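Long-range contacts in LPXTG-motif cell wall anchor domain protein (Mobiluncus mulieris, PDB 5U5O), which probably serves as a cell-wall-anchored adhesin, this piece being two Ig-like domains of a giant protein braced by intramolecular disulfide, isopeptide and ester cross-links: residues K15-T20 against I162-Q167; A47-E52 against Y123-A128; A64-T69 against M99-K104; S170-K175 against G214-V219; F249-G254 against V282-E287. All coordinates share one frame; numbering follows the deposited sequence. Where two conformers were deposited one is given.

Overall arrangement
Contacts 1, 2 and 3 belong to the T-Q ester bond domain, and contacts 4 and 5 to the DUF5979 domain. The long strand 150-178 joins the two domains: contacts 1 and 4 both use it, and contact 5 borders it through strand 281-291. Contact 2 is the buried one, a ladder carrying paired glutamines and tyrosines. About 9 Å from it, centre to centre, contact 3 has no hydrogen bonds across it and joins strands of different sheets through alanine, leucine and methionine. The remaining contacts are partly buried ladders. Contact 1 is parallel, with phenylalanine inward, whereas contacts 4 and 5, antiparallel and with centres about 10 Å apart, carry charged residues and threonines outward.

Contact 1 of 5, residues K15-T20 against I162-Q167; sequences KAFDVT and ITAEPQ
F17 lays its ring against I162 and A164, forming the apolar side of a short parallel pairing between residues 16-18 and 162-165 in the T-Q ester bond domain. A164 CA stands over one ring face as a CH-pi contact, 4.0 Å from the F17 ring centroid, and its methyl group turns to the rim, with A164 CB 3.5 Å from F17 CZ. I162 comes in at the edge instead, CG2 lying in the ring plane 3.6 Å from F17 CE1. The ring reaches back over the partner strand because its CG sits between the backbone N and the carbonyl carbon (chi1 64°), and a residue as small as A164 suits the place beneath it. V19 extends this apolar surface, its CB packing on A164 CB.

Backbone bonds hold these groups in step. T163 N donates to K15 O, F17 N to T163 O and E165 N to F17 O, the last a bond of 2.8 Å. V19 N also reaches E165 O, but from well above the carbonyl plane. On the other face A16 CB meets the E165 carboxylate, and a water joins K15 O to T163 OG1.

D18 OD1 takes T20 N in an Asx turn and T20 OG1 on its syn lone pair, while T20 OG1 accepts Q167 N at 2.9 Å.

Beyond the first shell, L108 of helix 105-109 covers F17 and V19, and strand 150-178 runs on into the next domain. Because T20 OG1 donates to D18 and accepts from Q167, this one hydroxyl ties the turn to the loop just past the partner strand.

Contact 2 of 5, residues A47-E52 against Y123-A128; sequences AGQLYE and YEQLWA
Q49 and Q125 face each other through their side-chain amides and exchange two hydrogen bonds. Q125 NE2 donates to Q49 OE1 at 2.9 Å, and Q49 NE2 returns a bond of 2.9 Å to Q125 OE1. The amide planes are only 18° apart, so each oxygen receives its donor in plane, on a lone pair. Both chains bend at chi2 (82° in Q49), which brings the amides together above A47, whose small methyl group lies next to Q125 OE1. The second hydrogen of Q125 NE2 serves N153 OD1 of strand 150-178, fixing the pair further.

Below the amides runs a regular antiparallel ladder of an Ig-like domain: A47 with Q125 and Q49 with Y123 are hydrogen-bonded pairs, two backbone bonds each, flanking the non-hydrogen-bonded pair G48 and E124. Glycine suits that middle position because the E124 carboxylate folds over the strand, with OE1 3.3 Å from G48 CA. V5 and T7 of strand 4-10 touch E124 on this face.

Further along the glutamine face, Y51 turns its edge to the face of Y123 in a T-shaped stack, planes at 66° and centroids 5.2 Å apart. Y51 CE2 approaches Y123 CD2 at 3.8 Å, and P155 and A56 also pack on Y123.

Contact 3 of 5, residues A64-T69 against M99-K104; sequences AKAATT and MDLTVK
A64 and A66 press their methyl groups against the strand 99-104, and the two strands run nearly antiparallel (158°) without one hydrogen bond between them. Their axes approach to 5.9 Å, and side chains as short as alanine suit so close a passage. A64 CB rests 3.4 Å from T102 O, and A66 CB meets D100 O at 3.6 Å, so each methyl packs on backbone as much as on side chain.

L101 wedges between the two alanines. Its CB touches A64 CB, while CD2 rests on the K65-A66 peptide, 3.6 Å from A66 N and close to A66 CB. Two residues before it, M99 also reaches over the strand: its bend at chi3 (54°) turns CE over the peptide of A66, 3.6 Å from A66 O, and on to the methyl of T68. The flexible, unbranched methionine can follow the backbone in this way, although its chi1 of 32° is far from a staggered value. V33, E124 and V122 help enclose this tight end, the first two at M99 and the last at L101.

Away from the contact each strand differs. D100 and T102 of 99-104 are exposed, and T102 hydrogen-bonds to T28 OG1. On 64-69, K65 turns away and its amine forms a salt bridge with E139, while A67, also facing away, is buried against V135.

Strand 64-71 pairs with strand 43-52, whereas strand 94-104 pairs with strand 26-36. The contact therefore joins two different sheets through side chains, consistent with the beta sandwich of an Ig-like domain.

Contact 4 of 5, residues S170-K175 against G214-V219; sequences SLKLTK and GEEKTV
K172 runs across the neighbouring strand to T218 and E216, and each part of its chain has a partner there. Its CB and CG pass beside the T218 hydroxyl; with CG anti to the backbone N (chi1 -176°), that carbon is placed 3.6 Å from T218 OG1. A bend at chi3 then brings the chain alongside the glutamate. CD and CE lie against E216 OE2, CE at 3.4 Å from that oxygen. At the tip K172 NZ forms a long salt bridge of 3.5 Å with E216 OE2. E216 OE1 takes a hydrogen from a water that also bonds to T174 OG1.

The antiparallel backbone beneath is continuous: L171 pairs with V219 and L173 with K217, two bonds each. K175 N reaches E215 O, and G214 N closes the end at 2.7 Å from K175 O. G214 has a positive phi (87°), which suits glycine at this turn into the strand. L171 and L173 point to the opposite face, against I230 of strand 226-232.

K175 NZ is covalently linked to N288 CG, an isopeptide cross-link tying strands 150-178 and 281-291. The contact thus combines a long salt bridge at a partly exposed face with a firm backbone ladder beside a covalent cross-link.

Contact 5 of 5, residues F249-G254 against V282-E287; sequences FTAVNG and VEVTAE
F249 has its CG anti to the carbonyl carbon (chi1 -66°), and V284 its CG1 anti to the backbone N (chi1 170°); together these torsions bring ring and methyl together. V284 CG1 lies at the ring edge, near its plane, 3.9 Å from F249 CD1. A286 CB adds a second contact, 3.8 Å from F249 CE1, where a small residue suits the bulky ring. A251 continues this apolar side, its methyl near V284 CG2.

T250 and T285 form a hydrogen-bonded antiparallel pair, T285 N donating to T250 O at 2.9 Å. Their side chains lie side by side on the outward face, where beta-branched polar residues fit an extended strand next to solvent. A water links T250 OG1 to T285 O.

Past A251 the strands part. V252 N still reaches E283 O, at 3.2 Å, but water replaces direct pairing between V252 O and E283 N.

These strands belong to an Ig-like domain with two facing sheets. Strand 244-251 flanks strand 281-291 on one side, and strand 150-178 on the other bonds V284 and A286 through K172 and T174. I230 of strand 226-232 and A265 of strand 264-269 pack against F249 from the facing sheet.

Contact 1 of 5, residues K15-T20 against I162-Q167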
# COMPACT_ATOMS: atom_id res chain seq x y z
N LYS A 15 -4.09 -6.47 -11.06
CA LYS A 15 -2.67 -6.20 -10.83
C LYS A 15 -2.38 -5.52 -9.48
O LYS A 15 -1.23 -5.30 -9.13
CB LYS A 15 -2.13 -5.34 -11.98
CG LYS A 15 -2.23 -6.00 -13.35
CD LYS A 15 -1.41 -7.29 -13.47
CE LYS A 15 0.02 -7.09 -13.01
NZ LYS A 15 0.93 -8.22 -13.34
N ALA A 16 -3.44 -5.20 -8.72
CA ALA A 16 -3.31 -4.60 -7.39
C ALA A 16 -4.37 -5.13 -6.44
O ALA A 16 -5.41 -5.63 -6.86
CB ALA A 16 -3.43 -3.09 -7.49
N PHE A 17 -4.08 -4.98 -5.15
CA PHE A 17 -5.01 -5.36 -4.10
C PHE A 17 -4.89 -4.39 -2.95
O PHE A 17 -3.90 -3.65 -2.84
CB PHE A 17 -4.80 -6.79 -3.63
CG PHE A 17 -3.46 -7.04 -2.98
CD1 PHE A 17 -2.36 -7.41 -3.72
CD2 PHE A 17 -3.31 -6.92 -1.62
CE1 PHE A 17 -1.15 -7.65 -3.09
CE2 PHE A 17 -2.11 -7.15 -0.99
CZ PHE A 17 -1.02 -7.52 -1.72
N ASP A 18 -5.91 -4.41 -2.10
CA ASP A 18 -6.02 -3.51 -0.96
C ASP A 18 -5.33 -4.13 0.26
O ASP A 18 -5.91 -4.97 0.96
CB ASP A 18 -7.50 -3.22 -0.65
CG ASP A 18 -7.71 -2.36 0.60
OD1 ASP A 18 -6.72 -1.97 1.25
OD2 ASP A 18 -8.88 -2.10 0.93
N VAL A 19 -4.12 -3.65 0.54
CA VAL A 19 -3.27 -4.22 1.59
C VAL A 19 -3.67 -3.76 2.99
O VAL A 19 -3.21 -4.33 3.98
CB VAL A 19 -1.77 -3.91 1.32
CG1 VAL A 19 -1.40 -2.46 1.65
CG2 VAL A 19 -0.86 -4.88 2.07
N THR A 20 -4.52 -2.74 3.08
CA THR A 20 -5.06 -2.31 4.36
C THR A 20 -6.47 -2.85 4.63
O THR A 20 -7.17 -2.34 5.50
CB THR A 20 -5.07 -0.77 4.47
OG1 THR A 20 -5.76 -0.20 3.36
CG2 THR A 20 -3.67 -0.22 4.57
N ILE A 162 2.99 -6.91 -8.91
CA ILE A 162 1.73 -6.76 -8.17
C ILE A 162 1.90 -5.54 -7.26
O ILE A 162 2.96 -5.39 -6.64
CB ILE A 162 1.41 -8.00 -7.28
CG1 ILE A 162 1.19 -9.25 -8.15
CG2 ILE A 162 0.20 -7.76 -6.38
CD1 ILE A 162 -0.06 -9.20 -9.01
N THR A 163 0.86 -4.71 -7.14
CA THR A 163 0.91 -3.57 -6.22
C THR A 163 -0.01 -3.80 -5.04
O THR A 163 -1.20 -3.99 -5.22
CB THR A 163 0.52 -2.27 -6.93
OG1 THR A 163 1.30 -2.14 -8.10
CG2 THR A 163 0.80 -1.07 -6.05
N ALA A 164 0.58 -3.79 -3.85
CA ALA A 164 -0.17 -3.81 -2.60
C ALA A 164 -0.48 -2.36 -2.23
O ALA A 164 0.42 -1.61 -1.82
CB ALA A 164 0.68 -4.48 -1.53
N GLU A 165 -1.75 -1.96 -2.44
CA GLU A 165 -2.18 -0.56 -2.34
C GLU A 165 -2.85 -0.29 -1.01
O GLU A 165 -3.88 -0.90 -0.69
CB GLU A 165 -3.19 -0.23 -3.44
CG GLU A 165 -2.63 -0.32 -4.84
CD GLU A 165 -3.63 0.08 -5.91
OE1 GLU A 165 -4.85 0.03 -5.68
OE2 GLU A 165 -3.16 0.41 -7.02
N PRO A 166 -2.30 0.65 -0.21
CA PRO A 166 -3.04 1.04 0.99
C PRO A 166 -4.19 1.98 0.66
O PRO A 166 -4.15 2.68 -0.35
CB PRO A 166 -1.99 1.79 1.81
CG PRO A 166 -1.10 2.38 0.78
CD PRO A 166 -1.03 1.40 -0.35
N GLN A 167 -5.21 1.98 1.52
CA GLN A 167 -6.25 3.00 1.48
C GLN A 167 -5.86 4.12 2.44
O GLN A 167 -4.93 3.98 3.23
CB GLN A 167 -7.63 2.43 1.84
CG GLN A 167 -7.98 1.12 1.14
CD GLN A 167 -7.70 1.13 -0.35
OE1 GLN A 167 -6.98 0.27 -0.87
NE2 GLN A 167 -8.26 2.11 -1.05
O HOH W 1 -0.01 -3.02 -10.31

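Contact 2 of 5, residues A47-E52 against Y123-A128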
# COMPACT_ATOMS: atom_id res chain seq x y z
N ALA A 47 9.76 -23.29 -9.93
CA ALA A 47 9.70 -22.63 -8.61
C ALA A 47 9.40 -21.19 -8.82
O ALA A 47 9.93 -20.54 -9.76
CB ALA A 47 11.01 -22.78 -7.88
N GLY A 48 8.59 -20.65 -7.92
CA GLY A 48 8.28 -19.24 -7.88
C GLY A 48 8.53 -18.66 -6.50
O GLY A 48 8.39 -19.37 -5.48
N GLN A 49 8.88 -17.38 -6.46
CA GLN A 49 9.04 -16.62 -5.22
C GLN A 49 8.45 -15.25 -5.40
O GLN A 49 8.54 -14.65 -6.46
CB GLN A 49 10.50 -16.48 -4.78
CG GLN A 49 11.29 -17.77 -4.76
CD GLN A 49 11.81 -18.17 -6.13
OE1 GLN A 49 12.26 -17.33 -6.93
NE2 GLN A 49 11.77 -19.47 -6.42
N LEU A 50 7.87 -14.74 -4.31
CA LEU A 50 7.32 -13.40 -4.24
C LEU A 50 8.22 -12.53 -3.38
O LEU A 50 8.55 -12.91 -2.25
CB LEU A 50 5.92 -13.45 -3.61
CG LEU A 50 5.16 -12.13 -3.62
CD1 LEU A 50 4.77 -11.69 -5.01
CD2 LEU A 50 3.91 -12.29 -2.74
N TYR A 51 8.57 -11.35 -3.89
CA TYR A 51 9.42 -10.40 -3.20
C TYR A 51 8.84 -9.00 -3.24
O TYR A 51 8.16 -8.64 -4.20
CB TYR A 51 10.77 -10.30 -3.90
CG TYR A 51 11.63 -11.53 -3.89
CD1 TYR A 51 12.40 -11.85 -2.79
CD2 TYR A 51 11.73 -12.34 -5.04
CE1 TYR A 51 13.22 -12.96 -2.79
CE2 TYR A 51 12.55 -13.46 -5.04
CZ TYR A 51 13.29 -13.76 -3.91
OH TYR A 51 14.10 -14.86 -3.86
N GLU A 52 9.15 -8.20 -2.23
CA GLU A 52 9.05 -6.75 -2.36
C GLU A 52 10.18 -6.32 -3.31
O GLU A 52 11.31 -6.85 -3.25
CB GLU A 52 9.09 -6.05 -0.99
CG GLU A 52 8.92 -4.54 -1.04
CD GLU A 52 10.21 -3.79 -1.36
OE1 GLU A 52 11.28 -4.19 -0.86
OE2 GLU A 52 10.15 -2.82 -2.13
N TYR A 123 9.41 -13.94 -9.14
CA TYR A 123 10.56 -14.55 -9.84
C TYR A 123 10.20 -16.01 -10.08
O TYR A 123 9.45 -16.61 -9.29
CB TYR A 123 11.77 -14.46 -8.92
CG TYR A 123 12.54 -13.14 -8.97
CD1 TYR A 123 11.94 -11.93 -9.37
CD2 TYR A 123 13.89 -13.11 -8.63
CE1 TYR A 123 12.67 -10.75 -9.42
CE2 TYR A 123 14.62 -11.92 -8.67
CZ TYR A 123 14.01 -10.75 -9.07
OH TYR A 123 14.75 -9.60 -9.11
N GLU A 124 10.74 -16.59 -11.16
CA GLU A 124 10.43 -17.98 -11.53
C GLU A 124 11.68 -18.65 -12.09
O GLU A 124 12.50 -18.00 -12.78
CB GLU A 124 9.33 -18.06 -12.58
CG GLU A 124 8.68 -19.43 -12.72
CD GLU A 124 7.63 -19.71 -11.64
OE1 GLU A 124 7.21 -18.76 -10.94
OE2 GLU A 124 7.28 -20.89 -11.47
N GLN A 125 11.85 -19.93 -11.78
CA GLN A 125 12.91 -20.73 -12.41
C GLN A 125 12.34 -22.02 -12.94
O GLN A 125 11.38 -22.61 -12.37
CB GLN A 125 14.05 -21.00 -11.43
CG GLN A 125 14.61 -19.76 -10.74
CD GLN A 125 13.75 -19.33 -9.54
OE1 GLN A 125 13.33 -20.17 -8.75
NE2 GLN A 125 13.46 -18.03 -9.43
N LEU A 126 12.99 -22.50 -14.02
CA LEU A 126 12.63 -23.73 -14.69
C LEU A 126 13.81 -24.68 -14.65
O LEU A 126 14.90 -24.30 -15.12
CB LEU A 126 12.26 -23.43 -16.15
CG LEU A 126 11.94 -24.61 -17.07
CD1 LEU A 126 10.67 -25.32 -16.62
CD2 LEU A 126 11.85 -24.15 -18.53
N TRP A 127 13.60 -25.92 -14.22
CA TRP A 127 14.64 -26.92 -14.04
C TRP A 127 14.32 -28.10 -14.97
O TRP A 127 13.20 -28.63 -14.96
CB TRP A 127 14.71 -27.42 -12.59
CG TRP A 127 15.11 -26.41 -11.57
CD1 TRP A 127 14.33 -25.42 -11.04
CD2 TRP A 127 16.38 -26.31 -10.91
NE1 TRP A 127 15.03 -24.71 -10.11
CE2 TRP A 127 16.29 -25.24 -10.00
CE3 TRP A 127 17.58 -27.03 -10.99
CZ2 TRP A 127 17.36 -24.85 -9.19
CZ3 TRP A 127 18.64 -26.65 -10.19
CH2 TRP A 127 18.52 -25.57 -9.29
N ALA A 128 15.29 -28.50 -15.79
CA ALA A 128 15.11 -29.66 -16.67
C ALA A 128 15.07 -30.97 -15.89
O ALA A 128 15.62 -31.08 -14.80
CB ALA A 128 16.20 -29.73 -17.72

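Contact 3 of 5, residues A64-T69 against M99-K104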
# COMPACT_ATOMS: atom_id res chain seq x y z
N ALA A 64 6.90 -15.31 -0.08
CA ALA A 64 6.23 -16.57 -0.35
C ALA A 64 7.08 -17.32 -1.37
O ALA A 64 7.81 -16.70 -2.16
CB ALA A 64 4.87 -16.33 -0.96
N LYS A 65 6.97 -18.64 -1.33
CA LYS A 65 7.67 -19.54 -2.24
C LYS A 65 6.76 -20.69 -2.61
O LYS A 65 5.97 -21.14 -1.79
CB LYS A 65 8.91 -20.12 -1.58
CG LYS A 65 10.01 -19.14 -1.22
CD LYS A 65 11.14 -19.90 -0.55
CE LYS A 65 12.29 -18.99 -0.17
NZ LYS A 65 13.47 -19.79 0.27
N ALA A 66 6.87 -21.20 -3.83
CA ALA A 66 6.17 -22.41 -4.26
C ALA A 66 7.02 -23.17 -5.25
O ALA A 66 7.74 -22.56 -6.05
CB ALA A 66 4.86 -22.06 -4.95
N ALA A 67 6.92 -24.49 -5.25
CA ALA A 67 7.65 -25.32 -6.24
C ALA A 67 6.83 -26.54 -6.53
O ALA A 67 6.05 -26.99 -5.67
CB ALA A 67 9.03 -25.69 -5.72
N THR A 68 6.96 -27.07 -7.73
CA THR A 68 6.23 -28.27 -8.16
C THR A 68 6.88 -28.86 -9.41
O THR A 68 7.80 -28.25 -9.97
CB THR A 68 4.74 -27.97 -8.43
OG1 THR A 68 4.01 -29.19 -8.67
CG2 THR A 68 4.54 -27.01 -9.61
N THR A 69 6.42 -30.03 -9.83
CA THR A 69 6.83 -30.63 -11.08
C THR A 69 5.69 -30.55 -12.08
O THR A 69 4.51 -30.54 -11.69
CB THR A 69 7.30 -32.07 -10.92
OG1 THR A 69 6.34 -32.81 -10.18
CG2 THR A 69 8.65 -32.12 -10.23
N MET A 99 0.82 -21.58 -10.40
CA MET A 99 1.09 -21.86 -8.99
C MET A 99 0.60 -20.68 -8.16
O MET A 99 0.47 -19.57 -8.67
CB MET A 99 2.56 -22.15 -8.70
CG MET A 99 3.58 -21.41 -9.58
SD MET A 99 5.28 -21.47 -8.95
CE MET A 99 5.50 -23.24 -8.77
N ASP A 100 0.27 -20.94 -6.90
CA ASP A 100 -0.15 -19.90 -5.97
C ASP A 100 0.98 -19.48 -5.05
O ASP A 100 1.73 -20.32 -4.56
CB ASP A 100 -1.30 -20.41 -5.11
CG ASP A 100 -2.62 -20.51 -5.85
OD1 ASP A 100 -2.80 -19.93 -6.94
OD2 ASP A 100 -3.55 -21.11 -5.25
N LEU A 101 1.08 -18.17 -4.81
CA LEU A 101 2.03 -17.60 -3.85
C LEU A 101 1.22 -16.79 -2.83
O LEU A 101 0.66 -15.74 -3.16
CB LEU A 101 3.04 -16.71 -4.58
CG LEU A 101 4.02 -17.45 -5.51
CD1 LEU A 101 4.73 -16.46 -6.42
CD2 LEU A 101 5.02 -18.25 -4.69
N THR A 102 1.15 -17.30 -1.60
CA THR A 102 0.30 -16.72 -0.58
C THR A 102 1.14 -15.97 0.43
O THR A 102 2.07 -16.51 1.02
CB THR A 102 -0.57 -17.81 0.05
OG1 THR A 102 -1.43 -18.34 -0.97
CG2 THR A 102 -1.44 -17.27 1.16
N VAL A 103 0.79 -14.70 0.64
CA VAL A 103 1.50 -13.82 1.55
C VAL A 103 0.56 -13.36 2.67
O VAL A 103 -0.59 -12.96 2.42
CB VAL A 103 2.15 -12.63 0.80
CG1 VAL A 103 1.15 -11.84 -0.03
CG2 VAL A 103 2.92 -11.73 1.75
N LYS A 104 1.06 -13.44 3.90
CA LYS A 104 0.32 -12.94 5.06
C LYS A 104 0.30 -11.42 5.03
O LYS A 104 1.32 -10.79 4.80
CB LYS A 104 0.97 -13.42 6.36
CG LYS A 104 0.90 -14.93 6.56
CD LYS A 104 1.47 -15.36 7.91
CE LYS A 104 2.96 -15.08 8.00
NZ LYS A 104 3.61 -15.77 9.15

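Contact 4 of 5, residues S170-K175 against G214-V219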
# COMPACT_ATOMS: atom_id res chain seq x y z
N SER A 170 -8.88 10.78 6.07
CA SER A 170 -8.88 12.23 5.89
C SER A 170 -9.27 12.90 7.20
O SER A 170 -9.83 12.27 8.11
CB SER A 170 -9.87 12.66 4.81
OG SER A 170 -11.22 12.34 5.17
N LEU A 171 -8.97 14.19 7.25
CA LEU A 171 -9.28 15.02 8.40
C LEU A 171 -9.93 16.29 7.92
O LEU A 171 -9.31 17.10 7.22
CB LEU A 171 -8.02 15.33 9.18
CG LEU A 171 -8.15 16.23 10.42
CD1 LEU A 171 -9.16 15.75 11.44
CD2 LEU A 171 -6.77 16.33 11.04
N LYS A 172 -11.17 16.50 8.36
CA LYS A 172 -11.89 17.73 8.12
C LYS A 172 -11.83 18.55 9.40
O LYS A 172 -12.06 18.01 10.49
CB LYS A 172 -13.35 17.47 7.76
CG LYS A 172 -14.13 18.74 7.42
CD LYS A 172 -15.63 18.51 7.34
CE LYS A 172 -16.01 17.62 6.19
NZ LYS A 172 -17.47 17.64 5.92
N LEU A 173 -11.59 19.83 9.27
CA LEU A 173 -11.55 20.76 10.40
C LEU A 173 -12.51 21.87 10.07
O LEU A 173 -12.43 22.49 9.03
CB LEU A 173 -10.13 21.33 10.57
CG LEU A 173 -9.99 22.35 11.72
CD1 LEU A 173 -10.32 21.75 13.10
CD2 LEU A 173 -8.59 22.96 11.68
N THR A 174 -13.41 22.16 11.02
CA THR A 174 -14.39 23.26 10.95
C THR A 174 -14.11 24.21 12.12
O THR A 174 -13.79 23.75 13.22
CB THR A 174 -15.82 22.71 11.05
OG1 THR A 174 -16.06 21.79 9.98
CG2 THR A 174 -16.88 23.80 10.98
N LYS A 175 -14.21 25.51 11.86
CA LYS A 175 -14.05 26.52 12.91
C LYS A 175 -15.39 27.08 13.34
O LYS A 175 -16.19 27.48 12.50
CB LYS A 175 -13.19 27.71 12.44
CG LYS A 175 -12.82 28.70 13.56
CD LYS A 175 -11.98 28.01 14.62
CE LYS A 175 -11.18 28.88 15.54
NZ LYS A 175 -12.01 29.60 16.54
N GLY A 214 -17.14 29.24 10.66
CA GLY A 214 -18.05 28.42 9.86
C GLY A 214 -17.43 27.72 8.65
O GLY A 214 -18.09 26.87 8.02
N GLU A 215 -16.19 28.06 8.31
CA GLU A 215 -15.49 27.42 7.21
C GLU A 215 -14.87 26.09 7.61
O GLU A 215 -14.64 25.82 8.78
CB GLU A 215 -14.42 28.36 6.63
CG GLU A 215 -15.01 29.61 5.99
CD GLU A 215 -13.99 30.46 5.25
OE1 GLU A 215 -12.77 30.42 5.58
OE2 GLU A 215 -14.42 31.21 4.35
N GLU A 216 -14.61 25.26 6.60
CA GLU A 216 -13.96 23.96 6.78
C GLU A 216 -12.80 23.76 5.78
O GLU A 216 -12.74 24.41 4.73
CB GLU A 216 -14.95 22.81 6.65
CG GLU A 216 -15.68 22.72 5.32
CD GLU A 216 -16.57 21.51 5.23
OE1 GLU A 216 -17.65 21.52 5.85
OE2 GLU A 216 -16.20 20.55 4.52
N LYS A 217 -11.88 22.87 6.14
CA LYS A 217 -10.77 22.45 5.28
C LYS A 217 -10.61 20.97 5.52
O LYS A 217 -10.64 20.51 6.67
CB LYS A 217 -9.51 23.20 5.72
CG LYS A 217 -8.18 22.63 5.25
CD LYS A 217 -7.88 23.17 3.90
CE LYS A 217 -6.58 22.58 3.39
NZ LYS A 217 -6.51 22.79 1.93
N THR A 218 -10.39 20.21 4.45
CA THR A 218 -10.08 18.80 4.56
C THR A 218 -8.67 18.49 4.05
O THR A 218 -8.27 18.93 2.95
CB THR A 218 -11.11 17.95 3.79
OG1 THR A 218 -12.41 18.23 4.32
CG2 THR A 218 -10.85 16.48 3.96
N VAL A 219 -7.91 17.77 4.86
CA VAL A 219 -6.65 17.16 4.46
C VAL A 219 -6.93 15.71 4.07
O VAL A 219 -7.40 14.91 4.89
CB VAL A 219 -5.61 17.23 5.59
CG1 VAL A 219 -4.33 16.50 5.23
CG2 VAL A 219 -5.33 18.67 5.97
O HOH W 2 -18.29 22.11 8.47

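Contact 5 of 5, residues F249-G254 against V282-E287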
# COMPACT_ATOMS: atom_id res chain seq x y z
N PHE A 249 -11.90 21.49 21.25
CA PHE A 249 -11.93 20.55 20.14
C PHE A 249 -12.94 19.45 20.39
O PHE A 249 -12.97 18.88 21.48
CB PHE A 249 -10.57 19.93 19.88
CG PHE A 249 -9.53 20.91 19.42
CD1 PHE A 249 -9.36 21.18 18.07
CD2 PHE A 249 -8.67 21.51 20.33
CE1 PHE A 249 -8.35 22.03 17.61
CE2 PHE A 249 -7.66 22.36 19.88
CZ PHE A 249 -7.50 22.62 18.52
N THR A 250 -13.74 19.12 19.39
CA THR A 250 -14.66 17.98 19.44
C THR A 250 -14.55 17.24 18.12
O THR A 250 -14.01 17.79 17.15
CB THR A 250 -16.11 18.42 19.65
OG1 THR A 250 -16.47 19.38 18.64
CG2 THR A 250 -16.29 19.07 21.01
N ALA A 251 -14.98 15.99 18.08
CA ALA A 251 -15.06 15.23 16.83
C ALA A 251 -16.34 14.43 16.82
O ALA A 251 -16.89 14.11 17.88
CB ALA A 251 -13.86 14.30 16.66
N VAL A 252 -16.83 14.10 15.63
CA VAL A 252 -18.02 13.27 15.48
C VAL A 252 -17.65 11.80 15.39
O VAL A 252 -16.46 11.43 15.39
CB VAL A 252 -18.90 13.70 14.28
CG1 VAL A 252 -19.32 15.16 14.41
CG2 VAL A 252 -18.20 13.47 12.95
N ASN A 253 -18.68 10.95 15.41
CA ASN A 253 -18.54 9.49 15.27
C ASN A 253 -17.74 8.84 16.42
O ASN A 253 -17.17 7.76 16.25
CB ASN A 253 -17.98 9.11 13.88
CG ASN A 253 -18.98 9.35 12.77
OD1 ASN A 253 -20.19 9.24 12.98
ND2 ASN A 253 -18.49 9.66 11.58
N GLY A 254 -17.71 9.50 17.57
CA GLY A 254 -17.06 8.96 18.76
C GLY A 254 -15.54 8.99 18.77
O GLY A 254 -14.91 8.36 19.60
N VAL A 282 -12.18 11.49 9.54
CA VAL A 282 -12.41 12.12 10.82
C VAL A 282 -12.84 13.56 10.59
O VAL A 282 -12.32 14.22 9.66
CB VAL A 282 -11.11 12.04 11.66
CG1 VAL A 282 -11.19 12.86 12.93
CG2 VAL A 282 -10.73 10.60 11.94
N GLU A 283 -13.78 14.04 11.43
CA GLU A 283 -14.22 15.42 11.34
C GLU A 283 -14.10 16.09 12.71
O GLU A 283 -14.78 15.66 13.67
CB GLU A 283 -15.66 15.50 10.83
CG GLU A 283 -15.91 14.75 9.54
CD GLU A 283 -17.38 14.58 9.26
OE1 GLU A 283 -18.05 15.58 8.92
OE2 GLU A 283 -17.88 13.45 9.40
N VAL A 284 -13.26 17.11 12.81
CA VAL A 284 -13.02 17.83 14.06
C VAL A 284 -13.57 19.23 13.95
O VAL A 284 -13.52 19.86 12.88
CB VAL A 284 -11.50 17.86 14.36
CG1 VAL A 284 -11.15 18.79 15.52
CG2 VAL A 284 -10.97 16.47 14.64
N THR A 285 -14.15 19.74 15.05
CA THR A 285 -14.51 21.13 15.15
C THR A 285 -13.66 21.79 16.21
O THR A 285 -13.52 21.23 17.31
CB THR A 285 -16.01 21.27 15.47
OG1 THR A 285 -16.76 20.72 14.39
CG2 THR A 285 -16.43 22.73 15.68
N ALA A 286 -13.10 22.96 15.88
CA ALA A 286 -12.39 23.78 16.83
C ALA A 286 -13.29 24.95 17.15
O ALA A 286 -13.57 25.78 16.28
CB ALA A 286 -11.09 24.28 16.23
N GLU A 287 -13.82 25.01 18.40
CA GLU A 287 -14.62 26.14 18.85
C GLU A 287 -13.72 27.13 19.54
O GLU A 287 -13.07 26.80 20.50
CB GLU A 287 -15.72 25.71 19.82
CG GLU A 287 -16.54 26.90 20.36
CD GLU A 287 -17.48 26.54 21.46
OE1 GLU A 287 -17.95 25.41 21.48
OE2 GLU A 287 -17.75 27.42 22.30
O HOH W 3 -15.86 21.93 19.20
O HOH W 4 -14.83 12.08 13.18
O HOH W 5 -16.41 11.15 11.01